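Local atomic coordinates of yeast glycogen phosphorylase (Saccharomyces cerevisiae, PDB entry 1YGP), a protein that belongs to the carbohydrate phosphorylase family of the GT-B clan and holds pyridoxal-5'-phosphate in a pocket of its own chain. Residues A[71-76]-A[110-115]; A[115-120]-A[517-522]; A[338-343]-A[371-376]; A[495-500]-A[507-512]. All blocks are in the same frame, centred on the assembly; numbering follows the deposited sequence.

Interaction 1. Residues A[71-76]-A[110-115]; sequences AASMSI and RALDNA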
loop_
_atom_site.group_PDB
_atom_site.type_symbol
_atom_site.label_atom_id
_atom_site.label_comp_id
_atom_site.label_asym_id
_atom_site.label_seq_id
_atom_site.Cartn_x
_atom_site.Cartn_y
_atom_site.Cartn_z
ATOM N N ALA A 71 8.726 9.245 11.693
ATOM C CA ALA A 71 9.796 8.757 12.550
ATOM C C ALA A 71 9.395 8.622 14.004
ATOM O O ALA A 71 9.721 7.612 14.646
ATOM C CB ALA A 71 11.001 9.689 12.490
ATOM N N ALA A 72 8.664 9.611 14.529
ATOM C CA ALA A 72 8.228 9.626 15.904
ATOM C C ALA A 72 7.230 8.500 16.062
ATOM O O ALA A 72 7.432 7.710 16.984
ATOM C CB ALA A 72 7.543 10.926 16.246
ATOM N N SER A 73 6.205 8.366 15.206
ATOM C CA SER A 73 5.268 7.253 15.232
ATOM C C SER A 73 5.993 5.902 15.230
ATOM O O SER A 73 5.726 5.059 16.100
ATOM C CB SER A 73 4.370 7.262 14.028
ATOM O OG SER A 73 3.398 8.276 14.001
ATOM N N MET A 74 6.938 5.681 14.305
ATOM C CA MET A 74 7.717 4.470 14.298
ATOM C C MET A 74 8.391 4.275 15.649
ATOM O O MET A 74 8.388 3.148 16.146
ATOM C CB MET A 74 8.770 4.539 13.246
ATOM C CG MET A 74 8.205 4.412 11.868
ATOM S SD MET A 74 9.491 4.766 10.650
ATOM C CE MET A 74 8.458 4.597 9.229
ATOM N N SER A 75 8.943 5.304 16.302
ATOM C CA SER A 75 9.570 5.102 17.606
ATOM C C SER A 75 8.571 4.691 18.702
ATOM O O SER A 75 8.807 3.707 19.416
ATOM C CB SER A 75 10.303 6.382 18.003
ATOM O OG SER A 75 11.248 6.685 16.978
ATOM N N ILE A 76 7.416 5.354 18.812
ATOM C CA ILE A 76 6.416 5.037 19.814
ATOM C C ILE A 76 5.888 3.630 19.584
ATOM O O ILE A 76 5.853 2.868 20.553
ATOM C CB ILE A 76 5.256 6.032 19.740
ATOM C CG1 ILE A 76 5.740 7.464 19.935
ATOM C CG2 ILE A 76 4.247 5.678 20.807
ATOM C CD1 ILE A 76 6.473 7.684 21.263
ATOM N N ARG A 110 -7.020 9.802 15.814
ATOM C CA ARG A 110 -5.586 9.804 15.558
ATOM C C ARG A 110 -4.837 9.232 16.771
ATOM O O ARG A 110 -4.954 9.650 17.941
ATOM C CB ARG A 110 -5.042 11.163 15.350
ATOM C CG ARG A 110 -5.647 12.023 14.286
ATOM C CD ARG A 110 -4.938 13.381 14.435
ATOM N NE ARG A 110 -5.170 14.226 13.284
ATOM C CZ ARG A 110 -4.861 15.520 13.257
ATOM N NH1 ARG A 110 -4.319 16.161 14.285
ATOM N NH2 ARG A 110 -5.080 16.182 12.133
ATOM N N ALA A 111 -3.968 8.279 16.440
ATOM C CA ALA A 111 -3.251 7.529 17.443
ATOM C C ALA A 111 -2.078 8.146 18.158
ATOM O O ALA A 111 -1.972 7.884 19.355
ATOM C CB ALA A 111 -2.770 6.246 16.833
ATOM N N LEU A 112 -1.183 8.931 17.555
ATOM C CA LEU A 112 -0.007 9.464 18.264
ATOM C C LEU A 112 -0.216 10.140 19.614
ATOM O O LEU A 112 0.385 9.694 20.592
ATOM C CB LEU A 112 0.786 10.503 17.411
ATOM C CG LEU A 112 2.338 10.521 17.345
ATOM C CD1 LEU A 112 2.806 11.833 16.759
ATOM C CD2 LEU A 112 2.969 10.479 18.707
ATOM N N ASP A 113 -1.038 11.173 19.785
ATOM C CA ASP A 113 -1.012 11.855 21.073
ATOM C C ASP A 113 -1.564 11.019 22.213
ATOM O O ASP A 113 -1.086 11.057 23.351
ATOM C CB ASP A 113 -1.780 13.121 20.961
ATOM C CG ASP A 113 -1.457 14.144 22.017
ATOM O OD1 ASP A 113 -0.385 14.097 22.614
ATOM O OD2 ASP A 113 -2.300 15.016 22.210
ATOM N N ASN A 114 -2.559 10.210 21.846
ATOM C CA ASN A 114 -3.125 9.267 22.753
ATOM C C ASN A 114 -2.022 8.343 23.235
ATOM O O ASN A 114 -1.979 8.076 24.439
ATOM C CB ASN A 114 -4.214 8.509 22.041
ATOM C CG ASN A 114 -5.010 7.653 23.013
ATOM O OD1 ASN A 114 -4.873 6.437 22.993
ATOM N ND2 ASN A 114 -5.823 8.186 23.932
ATOM N N ALA A 115 -1.093 7.905 22.381
ATOM C CA ALA A 115 0.019 7.064 22.816
ATOM C C ALA A 115 0.950 7.829 23.726
ATOM O O ALA A 115 1.475 7.275 24.688
ATOM C CB ALA A 115 0.882 6.571 21.680
#
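Ser73 and Leu112, with CA atoms 6.5 Å apart, mark the approach of two helical segments whose axes pass 10.6 Å from each other at 49°, both running in broadly the same sense. One turn further on, Ile76 comes beside Ala115, so two residues spaced by three on one helix face two spaced by three on the other. Ile76 does most of the touching from its side, and its two branches divide the work. CG2, placed anti to the backbone N, reaches the methyl of Ala115, with Ile76 CG2 3.6 Å from Ala115 CB. CG1, beside the backbone N (chi1 -58°), faces the branched end of Leu112, with Ile76 CG1 4.3 Å from Leu112 CD2. This is apolar helix-to-helix packing within the N-terminal part of a GT-B phosphorylase, joining the long helix 65-94 to the short helix 111-117 that follows strand 98-102. Leu112 also lies against Ser73, where OG of Ser73 is 4.2 Å from CG of Leu112; this hydroxyl makes a weak hydrogen bond back to Tyr69 O in its own helix. Val152 and Leu153 of helix 149-153 touch Leu112 as well, while the carboxylate of Glu156 accepts from the backbone N atoms of Ala111 and Leu112. On helix 65-94, Ser75 OG bonds to Ala71 O at 2.9 Å, and the carbonyl O of Ser75 is hydrogen-bonded to Thr54 OG1 of the second subunit.

Interaction 2. Residues A[115-120]-A[517-522]; sequences ALINMK and TPRRWL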
loop_
_atom_site.group_PDB
_atom_site.type_symbol
_atom_site.label_atom_id
_atom_site.label_comp_id
_atom_site.label_asym_id
_atom_site.label_seq_id
_atom_site.Cartn_x
_atom_site.Cartn_y
_atom_site.Cartn_z
ATOM N N ALA A 115 -1.093 7.905 22.381
ATOM C CA ALA A 115 0.019 7.064 22.816
ATOM C C ALA A 115 0.950 7.829 23.726
ATOM O O ALA A 115 1.475 7.275 24.688
ATOM C CB ALA A 115 0.882 6.571 21.680
ATOM N N LEU A 116 1.147 9.118 23.483
ATOM C CA LEU A 116 2.011 9.913 24.337
ATOM C C LEU A 116 1.474 10.069 25.761
ATOM O O LEU A 116 2.249 10.106 26.737
ATOM C CB LEU A 116 2.197 11.255 23.640
ATOM C CG LEU A 116 3.539 11.547 22.987
ATOM C CD1 LEU A 116 3.944 10.403 22.080
ATOM C CD2 LEU A 116 3.441 12.848 22.207
ATOM N N ILE A 117 0.150 10.197 25.884
ATOM C CA ILE A 117 -0.531 10.316 27.170
ATOM C C ILE A 117 -0.593 8.947 27.809
ATOM O O ILE A 117 -0.233 8.840 28.974
ATOM C CB ILE A 117 -1.966 10.891 26.973
ATOM C CG1 ILE A 117 -1.824 12.380 26.753
ATOM C CG2 ILE A 117 -2.887 10.626 28.160
ATOM C CD1 ILE A 117 -3.048 12.916 26.026
ATOM N N ASN A 118 -0.980 7.864 27.143
ATOM C CA ASN A 118 -1.061 6.585 27.803
ATOM C C ASN A 118 0.302 5.945 27.701
ATOM O O ASN A 118 0.466 4.894 27.061
ATOM C CB ASN A 118 -2.062 5.708 27.129
ATOM C CG ASN A 118 -3.434 6.285 27.185
ATOM O OD1 ASN A 118 -4.034 6.440 28.247
ATOM N ND2 ASN A 118 -3.934 6.651 26.020
ATOM N N MET A 119 1.310 6.557 28.330
ATOM C CA MET A 119 2.658 6.050 28.219
ATOM C C MET A 119 3.248 6.039 29.605
ATOM O O MET A 119 3.459 7.107 30.187
ATOM C CB MET A 119 3.478 6.948 27.310
ATOM C CG MET A 119 4.742 6.246 26.861
ATOM S SD MET A 119 6.025 7.400 26.313
ATOM C CE MET A 119 5.879 7.290 24.563
ATOM N N LYS A 120 3.486 4.856 30.159
ATOM C CA LYS A 120 4.124 4.713 31.469
ATOM C C LYS A 120 5.637 4.684 31.312
ATOM O O LYS A 120 6.126 4.175 30.304
ATOM C CB LYS A 120 3.707 3.409 32.152
ATOM N N THR A 517 -14.369 7.958 27.107
ATOM C CA THR A 517 -13.109 7.943 27.818
ATOM C C THR A 517 -12.619 9.334 28.256
ATOM O O THR A 517 -12.495 10.294 27.470
ATOM C CB THR A 517 -12.042 7.262 26.962
ATOM O OG1 THR A 517 -10.883 7.373 27.774
ATOM C CG2 THR A 517 -11.791 7.859 25.586
ATOM N N PRO A 518 -12.237 9.469 29.523
ATOM C CA PRO A 518 -11.663 10.680 30.065
ATOM C C PRO A 518 -10.342 11.049 29.435
ATOM O O PRO A 518 -10.051 12.235 29.268
ATOM C CB PRO A 518 -11.540 10.412 31.524
ATOM C CG PRO A 518 -12.655 9.452 31.781
ATOM C CD PRO A 518 -12.550 8.538 30.595
ATOM N N ARG A 519 -9.512 10.094 29.042
ATOM C CA ARG A 519 -8.215 10.498 28.542
ATOM C C ARG A 519 -8.309 11.175 27.192
ATOM O O ARG A 519 -7.591 12.151 26.981
ATOM C CB ARG A 519 -7.270 9.324 28.423
ATOM C CG ARG A 519 -6.659 8.864 29.740
ATOM C CD ARG A 519 -7.624 8.114 30.660
ATOM N NE ARG A 519 -7.998 6.799 30.171
ATOM C CZ ARG A 519 -8.960 6.103 30.792
ATOM N NH1 ARG A 519 -9.600 6.588 31.856
ATOM N NH2 ARG A 519 -9.303 4.890 30.348
ATOM N N ARG A 520 -9.162 10.779 26.244
ATOM C CA ARG A 520 -9.198 11.496 24.981
ATOM C C ARG A 520 -10.110 12.693 25.132
ATOM O O ARG A 520 -9.711 13.818 24.832
ATOM C CB ARG A 520 -9.715 10.639 23.847
ATOM C CG ARG A 520 -9.520 11.338 22.504
ATOM C CD ARG A 520 -10.069 10.544 21.323
ATOM N NE ARG A 520 -9.212 9.402 21.045
ATOM C CZ ARG A 520 -8.149 9.485 20.245
ATOM N NH1 ARG A 520 -7.806 10.623 19.647
ATOM N NH2 ARG A 520 -7.416 8.402 20.034
ATOM N N TRP A 521 -11.290 12.508 25.702
ATOM C CA TRP A 521 -12.222 13.603 25.723
ATOM C C TRP A 521 -11.971 14.690 26.768
ATOM O O TRP A 521 -12.451 15.805 26.538
ATOM C CB TRP A 521 -13.607 12.928 25.788
ATOM C CG TRP A 521 -13.791 12.173 24.464
ATOM C CD1 TRP A 521 -13.915 10.802 24.424
ATOM C CD2 TRP A 521 -13.770 12.725 23.197
ATOM N NE1 TRP A 521 -13.958 10.483 23.150
ATOM C CE2 TRP A 521 -13.874 11.583 22.389
ATOM C CE3 TRP A 521 -13.670 13.989 22.607
ATOM C CZ2 TRP A 521 -13.873 11.692 20.996
ATOM C CZ3 TRP A 521 -13.668 14.098 21.217
ATOM C CH2 TRP A 521 -13.765 12.959 20.420
ATOM N N LEU A 522 -11.189 14.477 27.850
ATOM C CA LEU A 522 -10.829 15.556 28.771
ATOM C C LEU A 522 -9.335 15.870 28.713
ATOM O O LEU A 522 -8.927 17.010 28.480
ATOM C CB LEU A 522 -11.200 15.195 30.212
ATOM C CG LEU A 522 -10.825 16.099 31.403
ATOM C CD1 LEU A 522 -11.393 17.474 31.221
ATOM C CD2 LEU A 522 -11.428 15.561 32.679
#
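Asn118 and Arg519 meet with their side chains at about a right angle, the amide of one and the guanidinium of the other standing 88° apart. The nearest atom of Arg519 is in its stem: Asn118 OD1 lies 3.9 Å from Arg519 CG. Ile117 adds a looser approach to the same methylene, its CG2 4.5 Å from Arg519 CG. A chi1 of -78° puts this CG beside the backbone N, where it meets Asn118; bends at chi2 (74°) and chi3 then turn the guanidinium back toward Thr517 at the start of the helix. There the guanidinium has Thr517 OG1 3.7 Å above one face, toward the rim. Thr517 is the N-cap, its OG1 accepting weakly from Arg519 N at 3.3 Å. The charged end is paired elsewhere, NH2 with Asp175 and NH1 with Asp862, and Asp175 also bonds Thr517 OG1, tying cap and arginine together. Asn118 centres an inverse gamma turn just where helix 111-117 ends, and its ND2 turns back to Asn114 O in a weak hydrogen bond. Phe269, from a loop, touches both Asn118 and Arg519. Helix 518-524 touches helix 111-117 through Arg519 and helix 165-179 through Thr517, Arg519, Arg520 and Trp521, with Trp521 reaching pyridoxal-5'-phosphate, while Leu116 and Ile117 lean on helix 135-145.

Interaction 3. Residues A[338-343]-A[371-376]; sequences ASLHDI and TLAIVE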
loop_
_atom_site.group_PDB
_atom_site.type_symbol
_atom_site.label_atom_id
_atom_site.label_comp_id
_atom_site.label_asym_id
_atom_site.label_seq_id
_atom_site.Cartn_x
_atom_site.Cartn_y
_atom_site.Cartn_z
ATOM N N ALA A 338 -13.715 -14.958 9.743
ATOM C CA ALA A 338 -12.301 -14.857 10.052
ATOM C C ALA A 338 -12.065 -14.627 11.543
ATOM O O ALA A 338 -11.278 -15.333 12.182
ATOM C CB ALA A 338 -11.727 -13.712 9.272
ATOM N N SER A 339 -12.795 -13.698 12.144
ATOM C CA SER A 339 -12.699 -13.439 13.561
ATOM C C SER A 339 -13.070 -14.653 14.395
ATOM O O SER A 339 -12.328 -15.008 15.311
ATOM C CB SER A 339 -13.607 -12.296 13.895
ATOM O OG SER A 339 -13.191 -11.132 13.198
ATOM N N LEU A 340 -14.159 -15.367 14.111
ATOM C CA LEU A 340 -14.482 -16.555 14.889
ATOM C C LEU A 340 -13.393 -17.589 14.725
ATOM O O LEU A 340 -12.953 -18.183 15.705
ATOM C CB LEU A 340 -15.790 -17.152 14.446
ATOM C CG LEU A 340 -16.865 -17.153 15.493
ATOM C CD1 LEU A 340 -16.384 -17.917 16.691
ATOM C CD2 LEU A 340 -17.157 -15.745 15.954
ATOM N N HIS A 341 -12.869 -17.748 13.512
ATOM C CA HIS A 341 -11.792 -18.681 13.250
ATOM C C HIS A 341 -10.588 -18.415 14.133
ATOM O O HIS A 341 -9.972 -19.350 14.667
ATOM C CB HIS A 341 -11.365 -18.576 11.808
ATOM C CG HIS A 341 -10.295 -19.573 11.406
ATOM N ND1 HIS A 341 -9.069 -19.731 11.888
ATOM C CD2 HIS A 341 -10.458 -20.495 10.400
ATOM C CE1 HIS A 341 -8.482 -20.696 11.221
ATOM N NE2 HIS A 341 -9.328 -21.145 10.334
ATOM N N ASP A 342 -10.206 -17.143 14.224
ATOM C CA ASP A 342 -9.044 -16.759 15.000
ATOM C C ASP A 342 -9.372 -16.971 16.483
ATOM O O ASP A 342 -8.524 -17.483 17.216
ATOM C CB ASP A 342 -8.716 -15.304 14.628
ATOM C CG ASP A 342 -7.390 -14.804 15.165
ATOM O OD1 ASP A 342 -6.434 -15.551 15.280
ATOM O OD2 ASP A 342 -7.286 -13.633 15.490
ATOM N N ILE A 343 -10.621 -16.717 16.905
ATOM C CA ILE A 343 -11.065 -16.923 18.280
ATOM C C ILE A 343 -11.081 -18.413 18.616
ATOM O O ILE A 343 -10.713 -18.749 19.731
ATOM C CB ILE A 343 -12.466 -16.264 18.425
ATOM C CG1 ILE A 343 -12.256 -14.757 18.466
ATOM C CG2 ILE A 343 -13.226 -16.769 19.658
ATOM C CD1 ILE A 343 -13.522 -13.954 18.115
ATOM N N THR A 371 -24.285 -10.707 14.051
ATOM C CA THR A 371 -25.110 -11.831 14.463
ATOM C C THR A 371 -24.723 -13.112 13.717
ATOM O O THR A 371 -24.789 -14.196 14.292
ATOM C CB THR A 371 -26.574 -11.411 14.237
ATOM O OG1 THR A 371 -26.756 -10.285 15.089
ATOM C CG2 THR A 371 -27.616 -12.480 14.563
ATOM N N LEU A 372 -24.216 -13.063 12.478
ATOM C CA LEU A 372 -23.755 -14.265 11.788
ATOM C C LEU A 372 -22.686 -15.031 12.565
ATOM O O LEU A 372 -22.578 -16.245 12.369
ATOM C CB LEU A 372 -23.200 -13.921 10.394
ATOM C CG LEU A 372 -24.194 -13.880 9.210
ATOM C CD1 LEU A 372 -23.494 -13.447 7.950
ATOM C CD2 LEU A 372 -24.755 -15.253 8.947
ATOM N N ALA A 373 -21.937 -14.406 13.489
ATOM C CA ALA A 373 -20.983 -15.108 14.331
ATOM C C ALA A 373 -21.644 -16.218 15.138
ATOM O O ALA A 373 -21.027 -17.254 15.365
ATOM C CB ALA A 373 -20.342 -14.162 15.316
ATOM N N ILE A 374 -22.906 -16.053 15.565
ATOM C CA ILE A 374 -23.683 -17.069 16.301
ATOM C C ILE A 374 -23.848 -18.323 15.424
ATOM O O ILE A 374 -23.416 -19.438 15.743
ATOM C CB ILE A 374 -25.077 -16.433 16.682
ATOM C CG1 ILE A 374 -24.910 -15.510 17.857
ATOM C CG2 ILE A 374 -26.095 -17.476 17.050
ATOM C CD1 ILE A 374 -26.019 -14.449 17.939
ATOM N N VAL A 375 -24.426 -18.100 14.242
ATOM C CA VAL A 375 -24.720 -19.148 13.287
ATOM C C VAL A 375 -23.449 -19.850 12.820
ATOM O O VAL A 375 -23.444 -21.030 12.482
ATOM C CB VAL A 375 -25.467 -18.492 12.127
ATOM C CG1 VAL A 375 -25.887 -19.518 11.107
ATOM C CG2 VAL A 375 -26.732 -17.867 12.638
ATOM N N GLU A 376 -22.349 -19.107 12.722
ATOM C CA GLU A 376 -21.056 -19.636 12.342
ATOM C C GLU A 376 -20.451 -20.489 13.459
ATOM O O GLU A 376 -19.939 -21.568 13.126
ATOM C CB GLU A 376 -20.153 -18.465 11.995
ATOM C CG GLU A 376 -18.680 -18.773 11.741
ATOM C CD GLU A 376 -18.354 -19.582 10.491
ATOM O OE1 GLU A 376 -19.213 -19.782 9.637
ATOM O OE2 GLU A 376 -17.204 -20.002 10.372
#
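With chi1 at -117°, Leu340 carries its branched end against Ala373, while Glu376 holds CG anti to its backbone N (chi1 172°) and lays that methylene beside the leucine. The contact belongs to the alpha/beta, Rossmann-like part of a GT-B fold: helix 322-350 precedes strand 361-366, with the short helix 357-360 between; helix 372-384 follows that strand, and helix 389-399 then precedes the parallel strand 400-404. Leu340 also touches Ile363 of strand 361-366, so it bridges the two helices and the sheet. Ala373 offers just a methyl, consistent with the close approach of the CA atoms of Leu340 and Ala373, 6.7 Å apart. Glu376 contributes through its aliphatic part, with CG 4.3 Å from Leu340 CB. The carboxylate of this buried residue is satisfied beyond the pair: OE2 forms a salt bridge with Arg379, and OE1 is hydrogen-bonded to the hydroxyl of Tyr333, a residue of helix 322-350, which makes a polar second link between the same two helices. The nearest atoms across the contact are the methyls Leu340 CD2 and Ala373 CB, 3.6 Å apart.

Interaction 4. Residues A[495-500]-A[507-512]; sequences TIFKDF and SKFVNV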
loop_
_atom_site.group_PDB
_atom_site.type_symbol
_atom_site.label_atom_id
_atom_site.label_comp_id
_atom_site.label_asym_id
_atom_site.label_seq_id
_atom_site.Cartn_x
_atom_site.Cartn_y
_atom_site.Cartn_z
ATOM N N THR A 495 -41.305 -2.604 24.356
ATOM C CA THR A 495 -41.798 -2.469 23.013
ATOM C C THR A 495 -41.212 -3.497 22.076
ATOM O O THR A 495 -41.649 -4.642 22.187
ATOM C CB THR A 495 -41.507 -1.017 22.649
ATOM O OG1 THR A 495 -42.174 -0.253 23.658
ATOM C CG2 THR A 495 -41.970 -0.628 21.253
ATOM N N ILE A 496 -40.194 -3.221 21.251
ATOM C CA ILE A 496 -39.754 -4.183 20.246
ATOM C C ILE A 496 -39.429 -5.596 20.712
ATOM O O ILE A 496 -39.582 -6.514 19.903
ATOM C CB ILE A 496 -38.511 -3.630 19.436
ATOM C CG1 ILE A 496 -37.370 -3.116 20.304
ATOM C CG2 ILE A 496 -39.028 -2.505 18.558
ATOM C CD1 ILE A 496 -36.175 -2.578 19.480
ATOM N N PHE A 497 -39.040 -5.852 21.969
ATOM C CA PHE A 497 -38.710 -7.215 22.372
ATOM C C PHE A 497 -39.618 -7.823 23.426
ATOM O O PHE A 497 -39.296 -8.883 23.995
ATOM C CB PHE A 497 -37.274 -7.268 22.878
ATOM C CG PHE A 497 -36.261 -6.853 21.830
ATOM C CD1 PHE A 497 -36.439 -7.196 20.486
ATOM C CD2 PHE A 497 -35.150 -6.115 22.225
ATOM C CE1 PHE A 497 -35.502 -6.795 19.540
ATOM C CE2 PHE A 497 -34.216 -5.718 21.273
ATOM C CZ PHE A 497 -34.392 -6.057 19.933
ATOM N N LYS A 498 -40.803 -7.223 23.620
ATOM C CA LYS A 498 -41.778 -7.668 24.618
ATOM C C LYS A 498 -42.047 -9.181 24.664
ATOM O O LYS A 498 -41.964 -9.831 25.710
ATOM C CB LYS A 498 -43.096 -6.949 24.374
ATOM N N ASP A 499 -42.282 -9.816 23.514
ATOM C CA ASP A 499 -42.536 -11.242 23.476
ATOM C C ASP A 499 -41.332 -12.041 23.956
ATOM O O ASP A 499 -41.479 -13.047 24.654
ATOM C CB ASP A 499 -42.892 -11.643 22.066
ATOM C CG ASP A 499 -44.163 -11.033 21.477
ATOM O OD1 ASP A 499 -45.098 -10.703 22.213
ATOM O OD2 ASP A 499 -44.213 -10.904 20.251
ATOM N N PHE A 500 -40.124 -11.554 23.648
ATOM C CA PHE A 500 -38.899 -12.216 24.067
ATOM C C PHE A 500 -38.760 -12.080 25.569
ATOM O O PHE A 500 -38.270 -13.012 26.214
ATOM C CB PHE A 500 -37.685 -11.606 23.376
ATOM C CG PHE A 500 -37.609 -12.089 21.937
ATOM C CD1 PHE A 500 -37.065 -13.341 21.653
ATOM C CD2 PHE A 500 -38.139 -11.319 20.901
ATOM C CE1 PHE A 500 -37.065 -13.816 20.334
ATOM C CE2 PHE A 500 -38.132 -11.811 19.588
ATOM C CZ PHE A 500 -37.598 -13.059 19.300
ATOM N N SER A 507 -34.823 -10.883 33.345
ATOM C CA SER A 507 -33.441 -11.122 33.740
ATOM C C SER A 507 -32.426 -11.028 32.600
ATOM O O SER A 507 -31.341 -10.459 32.734
ATOM C CB SER A 507 -33.411 -12.513 34.396
ATOM O OG SER A 507 -34.649 -13.231 34.188
ATOM N N LYS A 508 -32.819 -11.559 31.442
ATOM C CA LYS A 508 -31.959 -11.617 30.266
ATOM C C LYS A 508 -31.722 -10.247 29.633
ATOM O O LYS A 508 -30.873 -10.100 28.753
ATOM C CB LYS A 508 -32.601 -12.549 29.232
ATOM C CG LYS A 508 -31.692 -13.044 28.122
ATOM C CD LYS A 508 -32.591 -13.502 26.997
ATOM C CE LYS A 508 -31.844 -14.026 25.772
ATOM N NZ LYS A 508 -31.398 -15.402 25.904
ATOM N N PHE A 509 -32.474 -9.235 30.037
ATOM C CA PHE A 509 -32.469 -7.946 29.403
ATOM C C PHE A 509 -32.031 -6.973 30.465
ATOM O O PHE A 509 -32.698 -6.710 31.459
ATOM C CB PHE A 509 -33.861 -7.616 28.901
ATOM C CG PHE A 509 -34.329 -8.508 27.759
ATOM C CD1 PHE A 509 -34.837 -9.786 28.007
ATOM C CD2 PHE A 509 -34.269 -8.035 26.453
ATOM C CE1 PHE A 509 -35.279 -10.575 26.946
ATOM C CE2 PHE A 509 -34.717 -8.833 25.391
ATOM C CZ PHE A 509 -35.221 -10.102 25.637
ATOM N N VAL A 510 -30.865 -6.439 30.178
ATOM C CA VAL A 510 -30.097 -5.580 31.053
ATOM C C VAL A 510 -29.913 -4.154 30.489
ATOM O O VAL A 510 -30.300 -3.807 29.353
ATOM C CB VAL A 510 -28.834 -6.469 31.229
ATOM C CG1 VAL A 510 -27.508 -5.740 31.318
ATOM C CG2 VAL A 510 -29.110 -7.248 32.500
ATOM N N ASN A 511 -29.348 -3.262 31.293
ATOM C CA ASN A 511 -29.022 -1.939 30.815
ATOM C C ASN A 511 -27.595 -1.571 31.188
ATOM O O ASN A 511 -27.185 -1.848 32.314
ATOM C CB ASN A 511 -29.917 -0.879 31.417
ATOM C CG ASN A 511 -29.431 0.486 30.944
ATOM O OD1 ASN A 511 -28.866 1.294 31.679
ATOM N ND2 ASN A 511 -29.503 0.770 29.663
ATOM N N VAL A 512 -26.801 -1.019 30.278
ATOM C CA VAL A 512 -25.533 -0.417 30.648
ATOM C C VAL A 512 -25.481 0.869 29.821
ATOM O O VAL A 512 -25.327 0.869 28.603
ATOM C CB VAL A 512 -24.314 -1.280 30.296
ATOM C CG1 VAL A 512 -23.113 -0.567 30.883
ATOM C CG2 VAL A 512 -24.388 -2.700 30.865
#
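Phe497 and Phe500 both press on the ring of Phe509, and following the chain through residues 495-500 explains how a turn and a helix start can present two aromatics to one side chain. Thr495 opens a type I beta turn that closes at Lys498, with Lys498 N 3.1 Å from Thr495 O. Within the turn, Ile496 lays its CG1 over the centre of the Phe497 ring, 4.0 Å above the plane. Phe497 takes the N-cap position of helix 498-504; its side chain runs at about a right angle to that of Phe509, and the nearest pair joins Phe497 CB to Phe509 CE2 at 3.9 Å. The ring atom Phe497 CD2 follows, 4.2 Å from the same CE2. Three residues after Phe497, Phe500 meets Phe509 with its first methylene rather than its ring: Phe500 CB is 3.7 Å from Phe509 CZ. CG of Phe500 stands beside the backbone N (chi1 -76°), which leads its ring away from Phe509, and that ring meets Phe472 with planes at about 55°. Phe509 CE1 also lies 3.9 Å from Phe500 O. Phe509 begins strand 509-511, the last strand at one end of the mixed sheet within this chain, hydrogen-bonded through its backbone neighbours to strand 478-483. Ile475 of helix 470-477 touches Phe497 and Phe509 alike, Val476 of that helix touches Phe500, and Val481 of strand 478-483 touches Phe509.

In the fold
From the N terminus, interaction 1 closes a first, short loop that runs out of helix 65-94, through strand 98-102 and into helix 111-117. Interaction 2 opens at once from the same helix, sharing Ala115, and closes a far longer loop of almost 400 residues on helix 518-524. Ile76 CD1 touches Met119 CE and Leu116 CD1, which joins the two contacts directly. Inside the long loop, interaction 3 closes a loop through strand 361-366 and joins helices 322-350 and 372-384; interaction 4 then closes a short one, joining helix 498-504 to the sheet's end strand 509-511. These two follow in series, their centres about 24 Å apart, and no loops cross.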